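Local coordinates for 5-formyltetrahydrofolate cyclo-ligase family protein (PDB 2JCB) that probably catalyses the ATP-dependent cyclisation of 5-formyltetrahydrofolate to 5,10-methenyltetrahydrofolate, a step of folate metabolism, at residues 37-42 against 63-68; 125-130 against 152-157. All blocks are in the same frame, centred on the assembly; numbering follows the deposited sequence.

Interaction 1 (37-42 against 63-68); sequences EQIVFS and NEVNTY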
ATOM      1  N   GLU A  37      11.193  -8.808  -5.670  1.00 30.56           N
ATOM      2  CA  GLU A  37      11.073 -10.278  -5.740  1.00 32.56           C
ATOM      3  C   GLU A  37      11.128 -10.921  -4.340  1.00 31.41           C
ATOM      4  O   GLU A  37      10.294 -11.798  -4.028  1.00 30.66           O
ATOM      5  CB  GLU A  37      12.196 -10.843  -6.625  1.00 31.61           C
ATOM      6  CG  GLU A  37      11.743 -10.946  -8.077  1.00 35.72           C
ATOM      7  CD  GLU A  37      12.877 -11.040  -9.158  1.00 38.22           C
ATOM      8  OE1 GLU A  37      14.078 -11.317  -8.829  1.00 44.05           O
ATOM      9  OE2 GLU A  37      12.523 -10.840 -10.361  1.00 42.96           O
ATOM     10  N   GLN A  38      12.117 -10.497  -3.539  1.00 29.33           N
ATOM     11  CA  GLN A  38      12.301 -11.053  -2.173  1.00 29.73           C
ATOM     12  C   GLN A  38      11.097 -10.754  -1.292  1.00 29.40           C
ATOM     13  O   GLN A  38      10.625 -11.615  -0.544  1.00 28.75           O
ATOM     14  CB  GLN A  38      13.583 -10.530  -1.524  1.00 29.98           C
ATOM     15  CG  GLN A  38      14.784 -11.088  -2.235  1.00 32.85           C
ATOM     16  CD  GLN A  38      16.104 -10.566  -1.694  1.00 33.71           C
ATOM     17  OE1 GLN A  38      16.134  -9.765  -0.765  1.00 39.15           O
ATOM     18  NE2 GLN A  38      17.216 -11.017  -2.302  1.00 37.40           N
ATOM     19  N   ILE A  39      10.574  -9.523  -1.392  1.00 26.77           N
ATOM     20  CA  ILE A  39       9.554  -9.037  -0.491  1.00 26.80           C
ATOM     21  C   ILE A  39       8.311  -9.830  -0.800  1.00 26.49           C
ATOM     22  O   ILE A  39       7.642 -10.313   0.144  1.00 28.78           O
ATOM     23  CB  ILE A  39       9.327  -7.575  -0.670  1.00 26.02           C
ATOM     24  CG1 ILE A  39      10.505  -6.821   0.002  1.00 26.17           C
ATOM     25  CG2 ILE A  39       8.017  -7.133  -0.092  1.00 27.26           C
ATOM     26  CD1 ILE A  39      10.667  -5.334  -0.414  1.00 30.55           C
ATOM     27  N   VAL A  40       7.993  -9.972  -2.092  1.00 29.72           N
ATOM     28  CA  VAL A  40       6.773 -10.689  -2.481  1.00 29.77           C
ATOM     29  C   VAL A  40       6.852 -12.177  -2.204  1.00 30.21           C
ATOM     30  O   VAL A  40       5.864 -12.760  -1.776  1.00 30.87           O
ATOM     31  CB  VAL A  40       6.217 -10.364  -3.927  1.00 30.93           C
ATOM     32  CG1 VAL A  40       5.930  -8.821  -3.996  1.00 29.99           C
ATOM     33  CG2 VAL A  40       7.083 -10.924  -5.041  1.00 33.74           C
ATOM     34  N   PHE A  41       8.036 -12.753  -2.335  1.00 28.15           N
ATOM     35  CA  PHE A  41       8.194 -14.182  -2.016  1.00 30.45           C
ATOM     36  C   PHE A  41       7.777 -14.324  -0.524  1.00 29.45           C
ATOM     37  O   PHE A  41       7.052 -15.272  -0.180  1.00 29.68           O
ATOM     38  CB  PHE A  41       9.650 -14.615  -2.253  1.00 30.93           C
ATOM     39  CG  PHE A  41       9.973 -15.989  -1.755  1.00 34.78           C
ATOM     40  CD1 PHE A  41       9.909 -17.064  -2.618  1.00 37.39           C
ATOM     41  CD2 PHE A  41      10.355 -16.202  -0.424  1.00 37.56           C
ATOM     42  CE1 PHE A  41      10.199 -18.359  -2.187  1.00 37.75           C
ATOM     43  CE2 PHE A  41      10.667 -17.494   0.016  1.00 39.31           C
ATOM     44  CZ  PHE A  41      10.578 -18.561  -0.866  1.00 38.61           C
ATOM     45  N   SER A  42       8.186 -13.401   0.331  1.00 29.28           N
ATOM     46  CA  SER A  42       7.892 -13.485   1.775  1.00 27.90           C
ATOM     47  C   SER A  42       6.380 -13.272   2.017  1.00 28.89           C
ATOM     48  O   SER A  42       5.747 -14.009   2.792  1.00 27.64           O
ATOM     49  CB  SER A  42       8.700 -12.438   2.504  1.00 30.18           C
ATOM     50  OG  SER A  42       8.443 -12.430   3.924  1.00 34.37           O
ATOM     51  N   ASN A  63       9.514   3.416  -8.535  1.00 32.22           N
ATOM     52  CA  ASN A  63      10.329   2.364  -7.919  1.00 30.34           C
ATOM     53  C   ASN A  63       9.687   1.728  -6.660  1.00 30.34           C
ATOM     54  O   ASN A  63      10.346   0.967  -5.934  1.00 29.64           O
ATOM     55  CB  ASN A  63      11.759   2.852  -7.656  1.00 29.29           C
ATOM     56  CG  ASN A  63      12.680   2.778  -8.927  1.00 28.22           C
ATOM     57  OD1 ASN A  63      12.376   2.066  -9.887  1.00 31.41           O
ATOM     58  ND2 ASN A  63      13.830   3.450  -8.881  1.00 26.95           N
ATOM     59  N   GLU A  64       8.387   1.990  -6.438  1.00 29.78           N
ATOM     60  CA  GLU A  64       7.669   1.361  -5.323  1.00 30.08           C
ATOM     61  C   GLU A  64       7.702  -0.150  -5.454  1.00 29.09           C
ATOM     62  O   GLU A  64       7.615  -0.702  -6.586  1.00 27.97           O
ATOM     63  CB  GLU A  64       6.186   1.761  -5.335  1.00 31.23           C
ATOM     64  CG  GLU A  64       6.013   3.209  -5.038  1.00 32.67           C
ATOM     65  CD  GLU A  64       4.758   3.803  -5.641  1.00 38.74           C
ATOM     66  OE1 GLU A  64       3.841   3.013  -5.994  1.00 36.24           O
ATOM     67  OE2 GLU A  64       4.726   5.069  -5.791  1.00 45.20           O
ATOM     68  N   VAL A  65       7.777  -0.865  -4.316  1.00 29.97           N
ATOM     69  CA  VAL A  65       7.659  -2.343  -4.422  1.00 28.69           C
ATOM     70  C   VAL A  65       6.586  -2.809  -5.448  1.00 28.82           C
ATOM     71  O   VAL A  65       5.406  -2.406  -5.391  1.00 27.67           O
ATOM     72  CB  VAL A  65       7.366  -3.033  -3.043  1.00 28.13           C
ATOM     73  CG1 VAL A  65       7.158  -4.577  -3.235  1.00 29.99           C
ATOM     74  CG2 VAL A  65       8.451  -2.595  -1.988  1.00 32.96           C
ATOM     75  N   ASN A  66       7.048  -3.627  -6.376  1.00 29.34           N
ATOM     76  CA  ASN A  66       6.260  -3.993  -7.532  1.00 30.16           C
ATOM     77  C   ASN A  66       5.040  -4.878  -7.165  1.00 30.83           C
ATOM     78  O   ASN A  66       5.210  -5.982  -6.667  1.00 31.49           O
ATOM     79  CB  ASN A  66       7.150  -4.683  -8.545  1.00 29.84           C
ATOM     80  CG  ASN A  66       6.439  -4.858  -9.886  1.00 27.71           C
ATOM     81  OD1 ASN A  66       5.308  -4.358 -10.074  1.00 30.06           O
ATOM     82  ND2 ASN A  66       7.092  -5.533 -10.825  1.00 30.29           N
ATOM     83  N   THR A  67       3.819  -4.351  -7.330  1.00 29.70           N
ATOM     84  CA  THR A  67       2.617  -5.076  -7.009  1.00 30.47           C
ATOM     85  C   THR A  67       2.000  -5.820  -8.175  1.00 29.56           C
ATOM     86  O   THR A  67       1.018  -6.596  -7.984  1.00 29.95           O
ATOM     87  CB  THR A  67       1.537  -4.157  -6.397  1.00 30.65           C
ATOM     88  OG1 THR A  67       1.175  -3.151  -7.360  1.00 28.37           O
ATOM     89  CG2 THR A  67       2.047  -3.484  -5.041  1.00 29.02           C
ATOM     90  N   TYR A  68       2.458  -5.557  -9.389  1.00 29.19           N
ATOM     91  CA  TYR A  68       1.891  -6.257 -10.534  1.00 29.09           C
ATOM     92  C   TYR A  68       1.986  -7.777 -10.430  1.00 28.96           C
ATOM     93  O   TYR A  68       0.975  -8.470 -10.650  1.00 28.60           O
ATOM     94  CB  TYR A  68       2.423  -5.694 -11.885  1.00 29.56           C
ATOM     95  CG  TYR A  68       1.731  -4.379 -12.211  1.00 30.96           C
ATOM     96  CD1 TYR A  68       2.177  -3.166 -11.641  1.00 31.51           C
ATOM     97  CD2 TYR A  68       0.594  -4.362 -13.051  1.00 34.26           C
ATOM     98  CE1 TYR A  68       1.504  -1.923 -11.938  1.00 31.04           C
ATOM     99  CE2 TYR A  68      -0.087  -3.154 -13.356  1.00 31.88           C
ATOM    100  CZ  TYR A  68       0.389  -1.948 -12.803  1.00 32.93           C
ATOM    101  OH  TYR A  68      -0.278  -0.777 -13.133  1.00 34.11           O
TER
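The loop that carries the chain from strand 54-56 into helix 68-76 rests on helix 29-44, where V65 and N66 meet I39 and V40. It illustrates how a connection without regular structure can be seated on a helix largely through a few methyl groups. V65 turns both of its methyls to the helix: CG2 lies 3.9 Å from I39 CD1, while CG1 is 4.1 Å from I39 CG2, so the two branched side chains pass at a slant with two methyl pairs engaged. Because V65 CG1 is anti to its backbone N (chi1 176°), CG2 falls beside that nitrogen and reaches the end of the isoleucine. One residue further along the helix, V40 uses CG1, which sits 4.0 Å from the backbone N66 O. N66 sends its side chain onward to the next helix: its OD1 accepts from Y68 N at 3.2 Å, an Asx-turn capping bond that is fairly straight (151°), although the donor stands above the carbonyl plane. Beyond the two segments, S36 OG, on helix 29-44, is hydrogen-bonded to N66 N, and T67 OG1 bonds T58 O and S60 N. Between 37-42 and 63-68 no hydrogen bond forms, so their contact is dispersive and weakly directional; the S36 bond adds a directional tie, while the cap belongs to the start of helix 68-76.

Interaction 2 (125-130 against 152-157); sequences DEIDLQ and DRYLVH. With MG (magnesium ion), chain E; ADP (adenosine-5'-diphosphate), chain C.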
ATOM      1  N   ASP A 125     -16.203  -4.780   4.272  1.00 35.02           N
ATOM      2  CA  ASP A 125     -16.403  -5.972   5.096  1.00 35.70           C
ATOM      3  C   ASP A 125     -16.261  -7.280   4.281  1.00 35.55           C
ATOM      4  O   ASP A 125     -16.355  -8.377   4.833  1.00 35.88           O
ATOM      5  CB  ASP A 125     -17.747  -5.888   5.859  1.00 36.35           C
ATOM      6  CG  ASP A 125     -18.955  -5.990   4.944  1.00 39.50           C
ATOM      7  OD1 ASP A 125     -18.832  -6.578   3.831  1.00 43.19           O
ATOM      8  OD2 ASP A 125     -20.049  -5.503   5.345  1.00 41.15           O
ATOM      9  N   GLU A 126     -16.041  -7.161   2.970  1.00 33.54           N
ATOM     10  CA  GLU A 126     -15.823  -8.326   2.078  1.00 32.57           C
ATOM     11  C   GLU A 126     -14.352  -8.490   1.637  1.00 31.07           C
ATOM     12  O   GLU A 126     -14.004  -9.409   0.885  1.00 31.53           O
ATOM     13  CB  GLU A 126     -16.696  -8.173   0.839  1.00 33.19           C
ATOM     14  CG  GLU A 126     -18.122  -8.479   1.124  1.00 37.99           C
ATOM     15  CD  GLU A 126     -18.942  -8.611  -0.135  1.00 43.90           C
ATOM     16  OE1 GLU A 126     -20.147  -8.288  -0.065  1.00 46.96           O
ATOM     17  OE2 GLU A 126     -18.374  -9.046  -1.178  1.00 45.81           O
ATOM     18  N   ILE A 127     -13.498  -7.604   2.107  1.00 31.08           N
ATOM     19  CA  ILE A 127     -12.110  -7.608   1.712  1.00 30.05           C
ATOM     20  C   ILE A 127     -11.318  -8.203   2.894  1.00 29.74           C
ATOM     21  O   ILE A 127     -11.382  -7.669   3.988  1.00 31.25           O
ATOM     22  CB  ILE A 127     -11.600  -6.169   1.354  1.00 30.40           C
ATOM     23  CG1 ILE A 127     -12.437  -5.547   0.196  1.00 28.89           C
ATOM     24  CG2 ILE A 127     -10.068  -6.185   1.088  1.00 30.75           C
ATOM     25  CD1 ILE A 127     -12.193  -4.044  -0.061  1.00 30.20           C
ATOM     26  N   ASP A 128     -10.645  -9.316   2.675  1.00 29.46           N
ATOM     27  CA  ASP A 128      -9.990 -10.073   3.765  1.00 28.82           C
ATOM     28  C   ASP A 128      -8.662  -9.455   4.204  1.00 30.06           C
ATOM     29  O   ASP A 128      -8.358  -9.377   5.429  1.00 30.79           O
ATOM     30  CB  ASP A 128      -9.841 -11.540   3.377  1.00 28.17           C
ATOM     31  CG  ASP A 128     -11.151 -12.187   3.078  1.00 30.62           C
ATOM     32  OD1 ASP A 128     -12.120 -12.024   3.876  1.00 31.02           O
ATOM     33  OD2 ASP A 128     -11.231 -12.882   2.046  1.00 32.85           O
ATOM     34  N   LEU A 129      -7.927  -8.940   3.223  1.00 29.02           N
ATOM     35  CA  LEU A 129      -6.619  -8.367   3.445  1.00 28.65           C
ATOM     36  C   LEU A 129      -6.452  -7.120   2.597  1.00 29.12           C
ATOM     37  O   LEU A 129      -6.739  -7.145   1.393  1.00 31.83           O
ATOM     38  CB  LEU A 129      -5.590  -9.422   3.022  1.00 29.04           C
ATOM     39  CG  LEU A 129      -4.109  -9.004   3.082  1.00 29.12           C
ATOM     40  CD1 LEU A 129      -3.704  -8.717   4.568  1.00 30.36           C
ATOM     41  CD2 LEU A 129      -3.207 -10.070   2.387  1.00 30.03           C
ATOM     42  N   GLN A 130      -5.971  -6.056   3.220  1.00 27.63           N
ATOM     43  CA  GLN A 130      -5.571  -4.841   2.498  1.00 27.07           C
ATOM     44  C   GLN A 130      -4.074  -4.706   2.550  1.00 29.34           C
ATOM     45  O   GLN A 130      -3.523  -4.644   3.640  1.00 29.79           O
ATOM     46  CB  GLN A 130      -6.211  -3.619   3.131  1.00 27.09           C
ATOM     47  CG  GLN A 130      -7.715  -3.531   2.726  1.00 26.88           C
ATOM     48  CD  GLN A 130      -7.905  -2.920   1.281  1.00 27.55           C
ATOM     49  OE1 GLN A 130      -6.969  -2.789   0.530  1.00 31.28           O
ATOM     50  NE2 GLN A 130      -9.154  -2.559   0.952  1.00 28.03           N
ATOM     51  N   ASP A 152      -5.538   6.793   5.808  1.00 28.78           N
ATOM     52  CA  ASP A 152      -5.885   7.209   7.144  1.00 27.94           C
ATOM     53  C   ASP A 152      -7.418   7.251   7.302  1.00 29.60           C
ATOM     54  O   ASP A 152      -7.929   6.812   8.320  1.00 31.00           O
ATOM     55  CB  ASP A 152      -5.264   8.571   7.457  1.00 26.49           C
ATOM     56  CG  ASP A 152      -3.791   8.465   7.837  1.00 25.90           C
ATOM     57  OD1 ASP A 152      -3.315   7.354   8.206  1.00 30.22           O
ATOM     58  OD2 ASP A 152      -3.078   9.481   7.772  1.00 29.02           O
ATOM     59  N   ARG A 153      -8.135   7.740   6.267  1.00 28.64           N
ATOM     60  CA  ARG A 153      -9.580   7.868   6.322  1.00 29.56           C
ATOM     61  C   ARG A 153     -10.232   6.501   6.158  1.00 29.77           C
ATOM     62  O   ARG A 153     -11.172   6.153   6.862  1.00 29.99           O
ATOM     63  CB  ARG A 153     -10.062   8.831   5.237  1.00 28.80           C
ATOM     64  CG  ARG A 153      -9.659  10.263   5.482  1.00 25.52           C
ATOM     65  CD  ARG A 153     -10.173  11.110   4.334  1.00 27.32           C
ATOM     66  NE  ARG A 153     -10.080  12.551   4.529  1.00 27.23           N
ATOM     67  CZ  ARG A 153      -8.952  13.238   4.381  1.00 27.86           C
ATOM     68  NH1 ARG A 153      -8.972  14.556   4.504  1.00 31.22           N
ATOM     69  NH2 ARG A 153      -7.816  12.590   4.093  1.00 31.93           N
ATOM     70  N   TYR A 154      -9.745   5.751   5.182  1.00 30.32           N
ATOM     71  CA  TYR A 154     -10.297   4.437   4.851  1.00 30.96           C
ATOM     72  C   TYR A 154     -10.145   3.441   6.006  1.00 31.26           C
ATOM     73  O   TYR A 154     -11.079   2.721   6.327  1.00 31.50           O
ATOM     74  CB  TYR A 154      -9.591   3.870   3.627  1.00 31.21           C
ATOM     75  CG  TYR A 154     -10.103   2.520   3.240  1.00 29.44           C
ATOM     76  CD1 TYR A 154     -11.283   2.395   2.508  1.00 30.88           C
ATOM     77  CD2 TYR A 154      -9.420   1.358   3.594  1.00 31.24           C
ATOM     78  CE1 TYR A 154     -11.773   1.186   2.148  1.00 30.20           C
ATOM     79  CE2 TYR A 154      -9.922   0.097   3.240  1.00 31.42           C
ATOM     80  CZ  TYR A 154     -11.098   0.027   2.510  1.00 31.53           C
ATOM     81  OH  TYR A 154     -11.608  -1.174   2.106  1.00 30.91           O
ATOM     82  N   LEU A 155      -8.986   3.449   6.642  1.00 31.73           N
ATOM     83  CA  LEU A 155      -8.712   2.478   7.709  1.00 32.30           C
ATOM     84  C   LEU A 155      -9.543   2.682   8.975  1.00 33.27           C
ATOM     85  O   LEU A 155      -9.587   1.787   9.826  1.00 34.65           O
ATOM     86  CB  LEU A 155      -7.209   2.370   8.021  1.00 33.08           C
ATOM     87  CG  LEU A 155      -6.374   1.785   6.892  1.00 31.69           C
ATOM     88  CD1 LEU A 155      -4.894   1.897   7.261  1.00 31.03           C
ATOM     89  CD2 LEU A 155      -6.799   0.358   6.568  1.00 32.20           C
ATOM     90  N   VAL A 156     -10.194   3.842   9.100  1.00 31.53           N
ATOM     91  CA  VAL A 156     -11.178   4.072  10.189  1.00 32.34           C
ATOM     92  C   VAL A 156     -12.276   2.997  10.163  1.00 33.26           C
ATOM     93  O   VAL A 156     -12.621   2.456  11.208  1.00 34.22           O
ATOM     94  CB  VAL A 156     -11.805   5.471  10.110  1.00 31.52           C
ATOM     95  CG1 VAL A 156     -12.902   5.664  11.208  1.00 30.83           C
ATOM     96  CG2 VAL A 156     -10.739   6.532  10.263  1.00 31.50           C
ATOM     97  N   HIS A 157     -12.795   2.678   8.980  1.00 33.37           N
ATOM     98  CA  HIS A 157     -13.926   1.768   8.843  1.00 35.31           C
ATOM     99  C   HIS A 157     -13.550   0.356   8.398  1.00 35.14           C
ATOM    100  O   HIS A 157     -14.375  -0.559   8.408  1.00 36.30           O
ATOM    101  CB  HIS A 157     -14.981   2.386   7.915  1.00 36.64           C
ATOM    102  CG  HIS A 157     -15.369   3.774   8.318  1.00 39.95           C
ATOM    103  ND1 HIS A 157     -16.135   4.039   9.433  1.00 43.38           N
ATOM    104  CD2 HIS A 157     -15.052   4.979   7.785  1.00 42.85           C
ATOM    105  CE1 HIS A 157     -16.288   5.344   9.561  1.00 43.33           C
ATOM    106  NE2 HIS A 157     -15.642   5.938   8.572  1.00 41.57           N
TER
HETATM  107 MG    MG E1192      -1.244  10.051   7.726  1.00 20.89          MG
HETATM  108  PB  ADP C1190      -0.464  10.693   4.677  1.00 32.67           P
HETATM  109  O1B ADP C1190      -0.900  10.377   3.249  1.00 30.98           O
HETATM  110  O2B ADP C1190       1.010  10.616   4.820  1.00 34.47           O
HETATM  111  O3B ADP C1190      -1.316   9.852   5.604  1.00 33.73           O
HETATM  112  PA  ADP C1190      -1.370  12.995   6.235  1.00 33.07           P
HETATM  113  O1A ADP C1190      -1.312  12.120   7.459  1.00 34.58           O
HETATM  114  O2A ADP C1190      -0.717  14.281   6.338  1.00 31.84           O
HETATM  115  O3A ADP C1190      -0.851  12.232   4.900  1.00 33.56           O
HETATM  116  O5' ADP C1190      -2.927  13.327   5.956  1.00 34.23           O
HETATM  117  C5' ADP C1190      -3.171  14.316   4.933  1.00 32.99           C
HETATM  118  C4' ADP C1190      -4.409  15.124   5.238  1.00 34.45           C
HETATM  119  O4' ADP C1190      -5.479  14.216   5.446  1.00 35.40           O
HETATM  120  C3' ADP C1190      -4.202  15.914   6.525  1.00 38.36           C
HETATM  121  O3' ADP C1190      -4.432  17.274   6.216  1.00 40.31           O
HETATM  122  C2' ADP C1190      -5.232  15.358   7.488  1.00 38.47           C
HETATM  123  O2' ADP C1190      -5.943  16.377   8.130  1.00 42.77           O
HETATM  124  C1' ADP C1190      -6.208  14.591   6.614  1.00 33.81           C
HETATM  125  N9  ADP C1190      -6.820  13.409   7.276  1.00 33.84           N
HETATM  126  C8  ADP C1190      -6.218  12.225   7.495  1.00 34.35           C
HETATM  127  N7  ADP C1190      -7.079  11.358   8.081  1.00 34.96           N
HETATM  128  C5  ADP C1190      -8.252  11.969   8.255  1.00 31.48           C
HETATM  129  C6  ADP C1190      -9.584  11.589   8.796  1.00 33.48           C
HETATM  130  N6  ADP C1190      -9.808  10.359   9.301  1.00 35.71           N
HETATM  131  N1  ADP C1190     -10.566  12.489   8.727  1.00 33.15           N
HETATM  132  C2  ADP C1190     -10.363  13.729   8.238  1.00 34.56           C
HETATM  133  N3  ADP C1190      -9.188  14.130   7.712  1.00 34.89           N
HETATM  134  C4  ADP C1190      -8.105  13.310   7.675  1.00 31.90           C
HETATM  135  O   HOH W   1      -0.712   8.030   8.070  1.00 22.40           O
HETATM  136  O   HOH W   2       1.001  10.422   7.642  1.00 24.50           O
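Y154, Q130 and I127 meet where the short helix 150-154 leans toward strand 129-131 of the central sheet and the loop before it, Y154 and Q130 giving up most of the buried surface. Y154 CG is anti to the backbone N (chi1 180°), which directs the ring toward the strand with its hydroxyl leading. Q130 bends at chi2 and brings its amide nearly perpendicular to that ring, the planes 79° apart. Its NE2 lies 3.0 Å from Y154 OH, but the N-H points poorly at the oxygen (127°), and the bond is weak; the same nitrogen also touches Y154 CE2 at 3.6 Å. I127 adds an apolar neighbour, its CD1 3.6 Å from Y154 OH. F95 of strand 92-98 is shared by all three side chains, its ring meeting that of Y154.

The residues just before Y154 serve the nucleotide. D152 OD2 binds the magnesium ion at 1.9 Å, alongside D181, two ADP oxygens and two waters, and its OD1 accepts from one of those waters and from K182 N. R153 lays one face of its guanidinium over the adenine, ADP C4 being 3.4 Å above the centre of the group. The single weak hydrogen bond between the segments would add little direction, and much of this helix-to-sheet contact is probably packing of Y154 against Q130, I127 and F95.

Read from the N terminus, the chain passes through helix 29-44, helix 47-51 and strand 54-56 before 63-68 returns to the first of these helices; interaction 1 thus closes a loop of 20 intervening residues. Helix 68-76 and several further strands follow. Interaction 2 then opens at 125-130 and closes at 152-157, across 21 residues that include the hairpin 136-137/143-144 and the glycine-rich G145-G149 of the ADP pocket. The two loops are in series, neither nested nor crossing. Their centres lie 21 Å apart on opposite sides of the chain's centre: one joins a helix to a loop, the other a sheet strand to the nucleotide-binding helix.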